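Local coordinates for sister chromatid cohesion protein (Chaetomium thermophilum, PDB 5T8V) that probably loads cohesin onto chromatin, this chain being the C-terminal HEAT-repeat part of the SCC2 protein, at residues Ser464-His469 with Ile599-Ser604; Ser487-Ser492 with Lys497-His502; Tyr510-Glu515 with Lys594-Ile599. One frame throughout, in Å; residues are numbered along the deposited sequence.

Contact 1 of 3, residues Ser464-His469 with Ile599-Ser604; sequences SKLRGH and IILLRS
In the helical solenoid of this HEAT-repeat protein, L466 and R467 of helix 446-474 pack against L601 and L602 of helix 590-602. The contact is buried and apolar. No hydrogen bond crosses it. The two methyls of L466 go to different partners. CD1 meets CD1 of L601 at 3.6 Å, and these two side chains are roughly perpendicular. CD2 of L466 lies against CD2 of L602, where the two side chains lie alongside, pointing opposite ways. The L466 side chain swings CG anti to the backbone N (chi1 178°), and its fork reaches both leucines. CD2 of L602 also touches the aliphatic part of R467, 3.5 Å from its CG. The R467 chain then bends at chi3, and NH2 makes a long, weak ion pair with D643. L601 O takes two donors from S604. S604 N reaches it at 2.8 Å. S604 OG reaches it at 2.7 Å, in the carbonyl plane and on a lone pair. D417 touches both L466 and L601 from a loop. With 129 residues between the segments, this is side-chain packing between two helices of a HEAT-repeat solenoid.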
ATOM      1  N   SER A 464      -1.707 -10.372  15.735  1.00 13.91           N
ATOM      2  CA  SER A 464      -1.407  -9.045  16.260  1.00 14.77           C
ATOM      3  C   SER A 464      -2.339  -8.692  17.413  1.00 14.82           C
ATOM      4  O   SER A 464      -1.898  -8.208  18.464  1.00 15.03           O
ATOM      5  CB  SER A 464      -1.517  -8.011  15.141  1.00 15.97           C
ATOM      6  OG  SER A 464      -1.152  -6.721  15.598  1.00 16.95           O
ATOM      7  N   LYS A 465      -3.638  -8.937  17.232  1.00 21.88           N
ATOM      8  CA  LYS A 465      -4.595  -8.680  18.302  1.00 22.58           C
ATOM      9  C   LYS A 465      -4.277  -9.512  19.536  1.00 20.90           C
ATOM     10  O   LYS A 465      -4.363  -9.015  20.666  1.00 22.24           O
ATOM     11  CB  LYS A 465      -6.014  -8.958  17.809  1.00 24.18           C
ATOM     12  CG  LYS A 465      -7.007  -9.221  18.926  1.00 26.35           C
ATOM     13  CD  LYS A 465      -8.443  -9.061  18.468  1.00 29.34           C
ATOM     14  CE  LYS A 465      -9.404  -9.635  19.496  1.00 31.75           C
ATOM     15  NZ  LYS A 465      -9.014  -9.283  20.899  1.00 32.98           N
ATOM     16  N   LEU A 466      -3.901 -10.778  19.348  1.00 13.71           N
ATOM     17  CA  LEU A 466      -3.560 -11.613  20.496  1.00 13.03           C
ATOM     18  C   LEU A 466      -2.370 -11.042  21.255  1.00 14.11           C
ATOM     19  O   LEU A 466      -2.373 -11.003  22.492  1.00 14.58           O
ATOM     20  CB  LEU A 466      -3.273 -13.044  20.042  1.00 11.54           C
ATOM     21  CG  LEU A 466      -2.862 -14.021  21.146  1.00 14.40           C
ATOM     22  CD1 LEU A 466      -3.533 -15.360  20.948  1.00 14.46           C
ATOM     23  CD2 LEU A 466      -1.362 -14.200  21.169  1.00 15.68           C
ATOM     24  N   ARG A 467      -1.343 -10.591  20.534  1.00 13.04           N
ATOM     25  CA  ARG A 467      -0.161 -10.041  21.190  1.00 13.50           C
ATOM     26  C   ARG A 467      -0.504  -8.771  21.959  1.00 14.48           C
ATOM     27  O   ARG A 467      -0.084  -8.592  23.112  1.00 14.79           O
ATOM     28  CB  ARG A 467       0.928  -9.778  20.150  1.00 14.66           C
ATOM     29  CG  ARG A 467       1.571 -11.051  19.625  1.00 15.69           C
ATOM     30  CD  ARG A 467       2.154 -10.869  18.238  1.00 18.82           C
ATOM     31  NE  ARG A 467       3.021  -9.700  18.160  1.00 22.50           N
ATOM     32  CZ  ARG A 467       4.234  -9.628  18.698  1.00 24.33           C
ATOM     33  NH1 ARG A 467       4.730 -10.660  19.372  1.00 23.23           N
ATOM     34  NH2 ARG A 467       4.949  -8.517  18.570  1.00 26.52           N
ATOM     35  N   GLY A 468      -1.279  -7.878  21.341  1.00 15.16           N
ATOM     36  CA  GLY A 468      -1.723  -6.691  22.053  1.00 16.26           C
ATOM     37  C   GLY A 468      -2.496  -7.038  23.309  1.00 16.18           C
ATOM     38  O   GLY A 468      -2.276  -6.447  24.372  1.00 16.90           O
ATOM     39  N   HIS A 469      -3.406  -8.011  23.210  1.00 19.58           N
ATOM     40  CA  HIS A 469      -4.189  -8.413  24.372  1.00 20.48           C
ATOM     41  C   HIS A 469      -3.293  -8.977  25.467  1.00 20.61           C
ATOM     42  O   HIS A 469      -3.532  -8.742  26.656  1.00 21.22           O
ATOM     43  CB  HIS A 469      -5.250  -9.433  23.959  1.00 20.45           C
ATOM     44  CG  HIS A 469      -6.242  -9.746  25.037  1.00 22.68           C
ATOM     45  ND1 HIS A 469      -6.712  -8.793  25.915  1.00 24.21           N
ATOM     46  CD2 HIS A 469      -6.858 -10.904  25.373  1.00 22.75           C
ATOM     47  CE1 HIS A 469      -7.572  -9.351  26.748  1.00 24.73           C
ATOM     48  NE2 HIS A 469      -7.679 -10.631  26.441  1.00 23.63           N
ATOM     49  N   ILE A 599      -0.162 -16.865  26.575  1.00 11.59           N
ATOM     50  CA  ILE A 599       1.288 -17.022  26.630  1.00 11.24           C
ATOM     51  C   ILE A 599       1.700 -18.313  25.936  1.00 15.67           C
ATOM     52  O   ILE A 599       2.662 -18.339  25.160  1.00 11.21           O
ATOM     53  CB  ILE A 599       1.771 -16.980  28.092  1.00 12.29           C
ATOM     54  CG1 ILE A 599       1.612 -15.569  28.658  1.00 13.67           C
ATOM     55  CG2 ILE A 599       3.228 -17.406  28.201  1.00 12.69           C
ATOM     56  CD1 ILE A 599       1.546 -15.522  30.171  1.00 14.66           C
ATOM     57  N   ILE A 600       0.981 -19.405  26.201  1.00 11.24           N
ATOM     58  CA  ILE A 600       1.266 -20.656  25.505  1.00 11.30           C
ATOM     59  C   ILE A 600       1.164 -20.461  23.997  1.00 11.43           C
ATOM     60  O   ILE A 600       1.993 -20.970  23.231  1.00 11.65           O
ATOM     61  CB  ILE A 600       0.325 -21.767  26.005  1.00 11.36           C
ATOM     62  CG1 ILE A 600       0.650 -22.099  27.465  1.00 11.29           C
ATOM     63  CG2 ILE A 600       0.452 -23.019  25.135  1.00 11.50           C
ATOM     64  CD1 ILE A 600      -0.353 -22.999  28.133  1.00 11.42           C
ATOM     65  N   LEU A 601       0.153 -19.715  23.545  1.00 13.83           N
ATOM     66  CA  LEU A 601      -0.042 -19.525  22.113  1.00 12.84           C
ATOM     67  C   LEU A 601       1.100 -18.729  21.496  1.00 12.42           C
ATOM     68  O   LEU A 601       1.521 -19.017  20.370  1.00 13.48           O
ATOM     69  CB  LEU A 601      -1.380 -18.831  21.854  1.00 11.71           C
ATOM     70  CG  LEU A 601      -2.636 -19.688  22.031  1.00 13.16           C
ATOM     71  CD1 LEU A 601      -3.872 -18.824  21.903  1.00 14.55           C
ATOM     72  CD2 LEU A 601      -2.685 -20.829  21.017  1.00 11.97           C
ATOM     73  N   LEU A 602       1.611 -17.720  22.206  1.00 15.51           N
ATOM     74  CA  LEU A 602       2.706 -16.929  21.655  1.00 15.87           C
ATOM     75  C   LEU A 602       3.909 -17.786  21.297  1.00 16.93           C
ATOM     76  O   LEU A 602       4.701 -17.392  20.437  1.00 17.97           O
ATOM     77  CB  LEU A 602       3.130 -15.839  22.639  1.00 15.16           C
ATOM     78  CG  LEU A 602       2.142 -14.691  22.856  1.00 15.33           C
ATOM     79  CD1 LEU A 602       2.682 -13.737  23.903  1.00 14.81           C
ATOM     80  CD2 LEU A 602       1.858 -13.950  21.557  1.00 15.50           C
ATOM     81  N   ARG A 603       4.062 -18.947  21.931  1.00 21.72           N
ATOM     82  CA  ARG A 603       5.146 -19.867  21.627  1.00 22.38           C
ATOM     83  C   ARG A 603       4.700 -21.018  20.738  1.00 22.81           C
ATOM     84  O   ARG A 603       5.481 -21.945  20.506  1.00 25.52           O
ATOM     85  CB  ARG A 603       5.746 -20.413  22.923  1.00 24.34           C
ATOM     86  CG  ARG A 603       6.125 -19.339  23.930  1.00 26.12           C
ATOM     87  CD  ARG A 603       7.099 -18.326  23.350  1.00 28.04           C
ATOM     88  NE  ARG A 603       8.331 -18.956  22.885  1.00 31.34           N
ATOM     89  CZ  ARG A 603       9.415 -18.290  22.508  1.00 34.60           C
ATOM     90  NH1 ARG A 603       9.430 -16.966  22.546  1.00 37.31           N
ATOM     91  NH2 ARG A 603      10.492 -18.946  22.100  1.00 35.37           N
ATOM     92  N   SER A 604       3.465 -20.987  20.243  1.00 12.69           N
ATOM     93  CA  SER A 604       3.002 -21.998  19.310  1.00 13.05           C
ATOM     94  C   SER A 604       3.568 -21.725  17.922  1.00 13.71           C
ATOM     95  O   SER A 604       3.963 -20.605  17.594  1.00 13.71           O
ATOM     96  CB  SER A 604       1.475 -22.031  19.252  1.00 12.61           C
ATOM     97  OG  SER A 604       0.961 -20.910  18.548  1.00 12.49           O
TER

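Contact 2 of 3, residues Ser487-Ser492 with Lys497-His502; sequences SDLAAS and KSRPEH
R499 reaches from the N-cap position of the short helix 500-503 to D488 and S492 on helix 481-494. Its CB points toward that helix, and the chain runs extended from CG to NE (chi2 -180°). CD comes to 3.9 Å from CB of S492. NE passes S492 OG at 3.6 Å. The guanidinium then lies with one face against that hydroxyl, 3.1 Å from CZ to S492 OG. NH1 is also close to S492 OG, but the angle is too poor for a hydrogen bond. Its bond goes elsewhere: R499 NH1 donates to D488 OD2 at 2.8 Å with an N-H...O angle of 162°, as part of a salt bridge. D488 sits at the guanidinium edge, yet OD2 is met from above the carboxylate plane, and the two planes are 45° apart. A leucine in place of R499 removes the guanidinium over S492 OG and would probably leave the D488 carboxylate without this charged mate. Beside it, CD1 of L489 packs on CB of H502 at 4.0 Å. The contact closes the short loop between helices 481-494 and 500-503, while L489 and A490 rest on I599 of helix 590-602 and A490 also touches V470 and A474 of helix 446-474.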
ATOM      1  N   SER A 487       2.997 -12.529  34.550  1.00 18.55           N
ATOM      2  CA  SER A 487       3.377 -11.224  34.020  1.00 18.98           C
ATOM      3  C   SER A 487       4.822 -11.236  33.538  1.00 19.14           C
ATOM      4  O   SER A 487       5.120 -10.785  32.425  1.00 18.71           O
ATOM      5  CB  SER A 487       3.169 -10.146  35.083  1.00 20.51           C
ATOM      6  OG  SER A 487       3.545  -8.866  34.600  1.00 21.52           O
ATOM      7  N   ASP A 488       5.735 -11.753  34.362  1.00 19.94           N
ATOM      8  CA  ASP A 488       7.124 -11.869  33.930  1.00 20.63           C
ATOM      9  C   ASP A 488       7.239 -12.783  32.718  1.00 18.98           C
ATOM     10  O   ASP A 488       7.952 -12.471  31.754  1.00 18.94           O
ATOM     11  CB  ASP A 488       7.989 -12.386  35.080  1.00 22.60           C
ATOM     12  CG  ASP A 488       9.449 -12.535  34.695  1.00 24.91           C
ATOM     13  OD1 ASP A 488      10.124 -11.499  34.508  1.00 25.78           O
ATOM     14  OD2 ASP A 488       9.923 -13.686  34.585  1.00 25.80           O
ATOM     15  N   LEU A 489       6.523 -13.909  32.738  1.00 18.01           N
ATOM     16  CA  LEU A 489       6.595 -14.853  31.630  1.00 16.87           C
ATOM     17  C   LEU A 489       6.065 -14.234  30.344  1.00 16.00           C
ATOM     18  O   LEU A 489       6.607 -14.479  29.260  1.00 15.62           O
ATOM     19  CB  LEU A 489       5.818 -16.120  31.981  1.00 16.18           C
ATOM     20  CG  LEU A 489       5.900 -17.267  30.978  1.00 15.19           C
ATOM     21  CD1 LEU A 489       7.328 -17.769  30.844  1.00 15.88           C
ATOM     22  CD2 LEU A 489       4.968 -18.388  31.408  1.00 14.66           C
ATOM     23  N   ALA A 490       5.002 -13.431  30.440  1.00 16.68           N
ATOM     24  CA  ALA A 490       4.478 -12.747  29.264  1.00 15.93           C
ATOM     25  C   ALA A 490       5.469 -11.712  28.754  1.00 18.09           C
ATOM     26  O   ALA A 490       5.682 -11.593  27.541  1.00 18.43           O
ATOM     27  CB  ALA A 490       3.142 -12.084  29.591  1.00 15.34           C
ATOM     28  N   ALA A 491       6.078 -10.951  29.666  1.00 25.14           N
ATOM     29  CA  ALA A 491       7.137 -10.032  29.268  1.00 26.93           C
ATOM     30  C   ALA A 491       8.207 -10.753  28.464  1.00 28.71           C
ATOM     31  O   ALA A 491       8.665 -10.249  27.432  1.00 29.79           O
ATOM     32  CB  ALA A 491       7.749  -9.373  30.504  1.00 27.84           C
ATOM     33  N   SER A 492       8.612 -11.943  28.917  1.00 27.04           N
ATOM     34  CA  SER A 492       9.634 -12.693  28.194  1.00 27.52           C
ATOM     35  C   SER A 492       9.107 -13.218  26.864  1.00 28.02           C
ATOM     36  O   SER A 492       9.847 -13.269  25.876  1.00 28.50           O
ATOM     37  CB  SER A 492      10.141 -13.850  29.053  1.00 27.66           C
ATOM     38  OG  SER A 492      10.799 -13.376  30.214  1.00 30.02           O
ATOM     39  N   LYS A 497      12.475 -14.151  23.697  1.00 48.96           N
ATOM     40  CA  LYS A 497      13.412 -14.674  24.682  1.00 55.69           C
ATOM     41  C   LYS A 497      13.096 -16.132  24.992  1.00 57.29           C
ATOM     42  O   LYS A 497      11.982 -16.464  25.412  1.00 55.48           O
ATOM     43  CB  LYS A 497      13.359 -13.833  25.956  1.00 61.67           C
ATOM     44  CG  LYS A 497      14.088 -12.498  25.851  1.00 72.92           C
ATOM     45  CD  LYS A 497      13.839 -11.615  27.069  1.00 84.98           C
ATOM     46  CE  LYS A 497      14.499 -12.167  28.327  1.00 95.21           C
ATOM     47  NZ  LYS A 497      15.985 -12.139  28.246  1.00103.78           N
ATOM     48  N   SER A 498      14.088 -16.999  24.796  1.00134.50           N
ATOM     49  CA  SER A 498      13.895 -18.433  24.976  1.00128.71           C
ATOM     50  C   SER A 498      13.593 -18.760  26.434  1.00124.14           C
ATOM     51  O   SER A 498      14.307 -18.325  27.340  1.00127.14           O
ATOM     52  CB  SER A 498      15.145 -19.190  24.523  1.00130.50           C
ATOM     53  OG  SER A 498      16.271 -18.815  25.300  1.00133.56           O
ATOM     54  N   ARG A 499      12.534 -19.540  26.654  1.00 73.80           N
ATOM     55  CA  ARG A 499      12.224 -20.048  27.985  1.00 67.50           C
ATOM     56  C   ARG A 499      11.394 -21.325  27.903  1.00 57.86           C
ATOM     57  O   ARG A 499      10.327 -21.410  28.525  1.00 54.53           O
ATOM     58  CB  ARG A 499      11.485 -18.982  28.800  1.00 68.63           C
ATOM     59  CG  ARG A 499      12.389 -18.198  29.718  1.00 69.34           C
ATOM     60  CD  ARG A 499      11.624 -17.160  30.509  1.00 65.75           C
ATOM     61  NE  ARG A 499      12.530 -16.302  31.265  1.00 67.63           N
ATOM     62  CZ  ARG A 499      12.140 -15.380  32.138  1.00 72.35           C
ATOM     63  NH1 ARG A 499      10.849 -15.188  32.381  1.00 72.68           N
ATOM     64  NH2 ARG A 499      13.045 -14.649  32.772  1.00 77.60           N
ATOM     65  N   PRO A 500      11.842 -22.347  27.168  1.00 54.30           N
ATOM     66  CA  PRO A 500      11.043 -23.581  27.094  1.00 48.15           C
ATOM     67  C   PRO A 500      10.820 -24.229  28.445  1.00 40.73           C
ATOM     68  O   PRO A 500       9.879 -25.017  28.594  1.00 39.58           O
ATOM     69  CB  PRO A 500      11.871 -24.486  26.167  1.00 50.14           C
ATOM     70  CG  PRO A 500      12.842 -23.585  25.483  1.00 53.20           C
ATOM     71  CD  PRO A 500      13.116 -22.480  26.440  1.00 55.96           C
ATOM     72  N   GLU A 501      11.643 -23.905  29.441  1.00 48.86           N
ATOM     73  CA  GLU A 501      11.610 -24.581  30.731  1.00 42.35           C
ATOM     74  C   GLU A 501      10.637 -23.939  31.711  1.00 36.74           C
ATOM     75  O   GLU A 501      10.071 -24.641  32.556  1.00 35.70           O
ATOM     76  CB  GLU A 501      13.019 -24.619  31.340  1.00 45.00           C
ATOM     77  CG  GLU A 501      13.770 -23.280  31.352  1.00 48.11           C
ATOM     78  CD  GLU A 501      15.259 -23.449  31.582  1.00 52.67           C
ATOM     79  OE1 GLU A 501      15.677 -24.543  32.023  1.00 54.07           O
ATOM     80  OE2 GLU A 501      16.015 -22.489  31.313  1.00 55.03           O
ATOM     81  N   HIS A 502      10.425 -22.625  31.622  1.00 38.49           N
ATOM     82  CA  HIS A 502       9.410 -21.978  32.446  1.00 35.15           C
ATOM     83  C   HIS A 502       8.004 -22.194  31.904  1.00 30.11           C
ATOM     84  O   HIS A 502       7.041 -22.125  32.675  1.00 29.93           O
ATOM     85  CB  HIS A 502       9.694 -20.478  32.557  1.00 36.83           C
ATOM     86  CG  HIS A 502      10.913 -20.151  33.364  1.00 41.46           C
ATOM     87  ND1 HIS A 502      12.194 -20.382  32.908  1.00 42.87           N
ATOM     88  CD2 HIS A 502      11.045 -19.608  34.597  1.00 45.14           C
ATOM     89  CE1 HIS A 502      13.062 -19.996  33.825  1.00 45.75           C
ATOM     90  NE2 HIS A 502      12.392 -19.522  34.861  1.00 47.48           N
TER

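Contact 3 of 3, residues Tyr510-Glu515 with Lys594-Ile599; sequences YRATLE and KLSYSI
A512 and T513 of helix 509-520 face S596 and Y597 of helix 590-602, and the tight part of the contact is these four buried residues. CB of A512 meets OG of S596 at 3.6 Å. OG1 of T513 sits equally close to CB of S596, also 3.6 Å. In both pairs a hydroxyl oxygen lies against a carbon. T513 OG1 also comes to 3.7 Å from the backbone N of Y597 and 4.0 Å from its CB. No hydrogen bond joins the segments. Both hydroxyls bond back into their own helices instead: T513 OG1 to P509 O, and S596 OG to Q592 O. Each lies beside its own backbone N (chi1 -55° for T513 and -62° for S596), where it can reach the carbonyl one turn back. This satisfies the hydroxyls and leaves the interface to plain packing. The helices belong to the HEAT-repeat solenoid. Their short segments approach to 8.4 Å between axes, and their directions differ by 131°, so they run roughly antiparallel but well tilted. The CA atoms of T513 and Y597 are 6.2 Å apart. The Y597 ring takes the CG2 methyl of T513 obliquely, and P422 touches the same tyrosine from a loop. Away from the crossing, E515 and K594 are partly exposed. E515 pairs with R511, which is buried and one turn earlier: R511 NH1 lies 2.6 Å from E515 OE2, with the carboxylate at the guanidinium edge. R511 also makes a cation-pi contact with W506. On the other helix K594 points away from helix 509-520 and forms a salt bridge with D417.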
ATOM      1  N   TYR A 510       0.591 -24.010  31.610  1.00 14.79           N
ATOM      2  CA  TYR A 510      -0.154 -25.237  31.347  1.00 15.91           C
ATOM      3  C   TYR A 510      -0.938 -25.671  32.579  1.00 17.92           C
ATOM      4  O   TYR A 510      -2.136 -25.975  32.498  1.00 18.07           O
ATOM      5  CB  TYR A 510       0.800 -26.344  30.902  1.00 16.58           C
ATOM      6  CG  TYR A 510       1.238 -26.232  29.462  1.00 16.84           C
ATOM      7  CD1 TYR A 510       0.463 -26.762  28.440  1.00 16.61           C
ATOM      8  CD2 TYR A 510       2.424 -25.597  29.121  1.00 17.74           C
ATOM      9  CE1 TYR A 510       0.855 -26.660  27.123  1.00 17.05           C
ATOM     10  CE2 TYR A 510       2.825 -25.493  27.803  1.00 17.65           C
ATOM     11  CZ  TYR A 510       2.037 -26.026  26.811  1.00 17.46           C
ATOM     12  OH  TYR A 510       2.430 -25.925  25.501  1.00 18.58           O
ATOM     13  N   ARG A 511      -0.274 -25.697  33.736  1.00 16.36           N
ATOM     14  CA  ARG A 511      -0.945 -26.043  34.982  1.00 17.48           C
ATOM     15  C   ARG A 511      -2.165 -25.162  35.218  1.00 16.29           C
ATOM     16  O   ARG A 511      -3.251 -25.658  35.528  1.00 17.22           O
ATOM     17  CB  ARG A 511       0.035 -25.914  36.148  1.00 22.40           C
ATOM     18  CG  ARG A 511      -0.516 -26.389  37.486  1.00 25.92           C
ATOM     19  CD  ARG A 511      -0.430 -27.898  37.633  1.00 27.93           C
ATOM     20  NE  ARG A 511       0.135 -28.256  38.931  1.00 31.93           N
ATOM     21  CZ  ARG A 511      -0.576 -28.499  40.026  1.00 33.92           C
ATOM     22  NH1 ARG A 511      -1.901 -28.440  39.998  1.00 32.28           N
ATOM     23  NH2 ARG A 511       0.043 -28.808  41.157  1.00 37.64           N
ATOM     24  N   ALA A 512      -1.999 -23.844  35.086  1.00 14.82           N
ATOM     25  CA  ALA A 512      -3.098 -22.925  35.369  1.00 15.75           C
ATOM     26  C   ALA A 512      -4.266 -23.157  34.419  1.00 15.51           C
ATOM     27  O   ALA A 512      -5.427 -23.213  34.843  1.00 16.67           O
ATOM     28  CB  ALA A 512      -2.612 -21.479  35.278  1.00 15.63           C
ATOM     29  N   THR A 513      -3.975 -23.294  33.123  1.00 14.25           N
ATOM     30  CA  THR A 513      -5.033 -23.540  32.150  1.00 14.10           C
ATOM     31  C   THR A 513      -5.789 -24.819  32.485  1.00 14.76           C
ATOM     32  O   THR A 513      -7.027 -24.843  32.494  1.00 15.62           O
ATOM     33  CB  THR A 513      -4.442 -23.619  30.742  1.00 12.93           C
ATOM     34  OG1 THR A 513      -3.690 -22.431  30.470  1.00 12.63           O
ATOM     35  CG2 THR A 513      -5.541 -23.758  29.702  1.00 12.90           C
ATOM     36  N   LEU A 514      -5.058 -25.896  32.780  1.00 14.55           N
ATOM     37  CA  LEU A 514      -5.715 -27.168  33.060  1.00 15.31           C
ATOM     38  C   LEU A 514      -6.528 -27.105  34.348  1.00 17.12           C
ATOM     39  O   LEU A 514      -7.609 -27.697  34.432  1.00 18.20           O
ATOM     40  CB  LEU A 514      -4.678 -28.287  33.127  1.00 14.84           C
ATOM     41  CG  LEU A 514      -4.183 -28.774  31.765  1.00 13.61           C
ATOM     42  CD1 LEU A 514      -2.951 -29.654  31.924  1.00 13.26           C
ATOM     43  CD2 LEU A 514      -5.283 -29.532  31.036  1.00 13.88           C
ATOM     44  N   GLU A 515      -6.030 -26.399  35.364  1.00 25.96           N
ATOM     45  CA  GLU A 515      -6.779 -26.284  36.610  1.00 29.67           C
ATOM     46  C   GLU A 515      -8.043 -25.458  36.413  1.00 30.14           C
ATOM     47  O   GLU A 515      -9.085 -25.752  37.011  1.00 31.92           O
ATOM     48  CB  GLU A 515      -5.898 -25.672  37.699  1.00 32.09           C
ATOM     49  CG  GLU A 515      -4.742 -26.564  38.131  1.00 34.66           C
ATOM     50  CD  GLU A 515      -5.203 -27.812  38.859  1.00 38.66           C
ATOM     51  OE1 GLU A 515      -6.405 -27.903  39.190  1.00 40.97           O
ATOM     52  OE2 GLU A 515      -4.362 -28.705  39.096  1.00 39.12           O
ATOM     53  N   LYS A 594      -6.940 -17.067  30.761  1.00 17.00           N
ATOM     54  CA  LYS A 594      -6.803 -16.512  29.420  1.00 16.43           C
ATOM     55  C   LYS A 594      -5.376 -16.041  29.162  1.00 16.04           C
ATOM     56  O   LYS A 594      -4.810 -16.310  28.095  1.00 14.98           O
ATOM     57  CB  LYS A 594      -7.798 -15.367  29.227  1.00 17.70           C
ATOM     58  CG  LYS A 594      -7.583 -14.562  27.956  1.00 20.83           C
ATOM     59  CD  LYS A 594      -8.885 -14.306  27.224  1.00 22.37           C
ATOM     60  CE  LYS A 594      -9.366 -15.549  26.507  1.00 22.70           C
ATOM     61  NZ  LYS A 594     -10.359 -15.230  25.437  1.00 24.09           N
ATOM     62  N   LEU A 595      -4.772 -15.345  30.129  1.00 15.53           N
ATOM     63  CA  LEU A 595      -3.391 -14.906  29.955  1.00 14.56           C
ATOM     64  C   LEU A 595      -2.450 -16.097  29.834  1.00 13.50           C
ATOM     65  O   LEU A 595      -1.541 -16.094  28.998  1.00 12.71           O
ATOM     66  CB  LEU A 595      -2.963 -14.003  31.115  1.00 15.14           C
ATOM     67  CG  LEU A 595      -1.506 -13.529  31.099  1.00 14.26           C
ATOM     68  CD1 LEU A 595      -1.146 -12.874  29.776  1.00 13.65           C
ATOM     69  CD2 LEU A 595      -1.260 -12.565  32.240  1.00 16.12           C
ATOM     70  N   SER A 596      -2.654 -17.125  30.659  1.00 14.44           N
ATOM     71  CA  SER A 596      -1.812 -18.315  30.590  1.00 13.61           C
ATOM     72  C   SER A 596      -1.861 -18.935  29.201  1.00 13.17           C
ATOM     73  O   SER A 596      -0.830 -19.104  28.536  1.00 13.36           O
ATOM     74  CB  SER A 596      -2.256 -19.327  31.646  1.00 19.26           C
ATOM     75  OG  SER A 596      -2.108 -18.797  32.949  1.00 21.05           O
ATOM     76  N   TYR A 597      -3.066 -19.274  28.740  1.00 13.01           N
ATOM     77  CA  TYR A 597      -3.192 -19.915  27.438  1.00 14.38           C
ATOM     78  C   TYR A 597      -2.668 -19.019  26.324  1.00 12.44           C
ATOM     79  O   TYR A 597      -2.087 -19.515  25.354  1.00 12.09           O
ATOM     80  CB  TYR A 597      -4.650 -20.301  27.182  1.00 13.32           C
ATOM     81  CG  TYR A 597      -4.830 -21.095  25.912  1.00 14.47           C
ATOM     82  CD1 TYR A 597      -4.311 -22.379  25.796  1.00 12.67           C
ATOM     83  CD2 TYR A 597      -5.507 -20.562  24.828  1.00 14.31           C
ATOM     84  CE1 TYR A 597      -4.464 -23.106  24.637  1.00 12.57           C
ATOM     85  CE2 TYR A 597      -5.665 -21.284  23.665  1.00 14.90           C
ATOM     86  CZ  TYR A 597      -5.139 -22.556  23.574  1.00 14.44           C
ATOM     87  OH  TYR A 597      -5.296 -23.281  22.415  1.00 15.26           O
ATOM     88  N   SER A 598      -2.848 -17.702  26.447  1.00 12.50           N
ATOM     89  CA  SER A 598      -2.321 -16.796  25.432  1.00 12.25           C
ATOM     90  C   SER A 598      -0.797 -16.835  25.402  1.00 11.69           C
ATOM     91  O   SER A 598      -0.189 -16.836  24.324  1.00 11.49           O
ATOM     92  CB  SER A 598      -2.820 -15.376  25.692  1.00 12.75           C
ATOM     93  OG  SER A 598      -4.236 -15.336  25.747  1.00 13.56           O
ATOM     94  N   ILE A 599      -0.162 -16.865  26.575  1.00 11.59           N
ATOM     95  CA  ILE A 599       1.288 -17.022  26.630  1.00 11.24           C
ATOM     96  C   ILE A 599       1.700 -18.313  25.936  1.00 15.67           C
ATOM     97  O   ILE A 599       2.662 -18.339  25.160  1.00 11.21           O
ATOM     98  CB  ILE A 599       1.771 -16.980  28.092  1.00 12.29           C
ATOM     99  CG1 ILE A 599       1.612 -15.569  28.658  1.00 13.67           C
ATOM    100  CG2 ILE A 599       3.228 -17.406  28.201  1.00 12.69           C
ATOM    101  CD1 ILE A 599       1.546 -15.522  30.171  1.00 14.66           C
TER

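From the N terminus, helix 446-474 comes first and supplies the opening segment of contact 1. Helix 481-494 follows it and opens contact 2, a short loop with four residues between its segments. After helix 500-503, where contact 2 closes, the chain enters helix 509-520, which opens contact 3. That contact closes some 80 residues later, on helix 590-602. The same helix closes contact 1 a turn further on, so contacts 2 and 3 both lie within the long span of contact 1, one after the other. None cross. Helix 590-602 ties the group together: I599 is common to contacts 1 and 3 and packs on L489 and A490 of contact 2. I600 of contact 1 touches Y510 of contact 3.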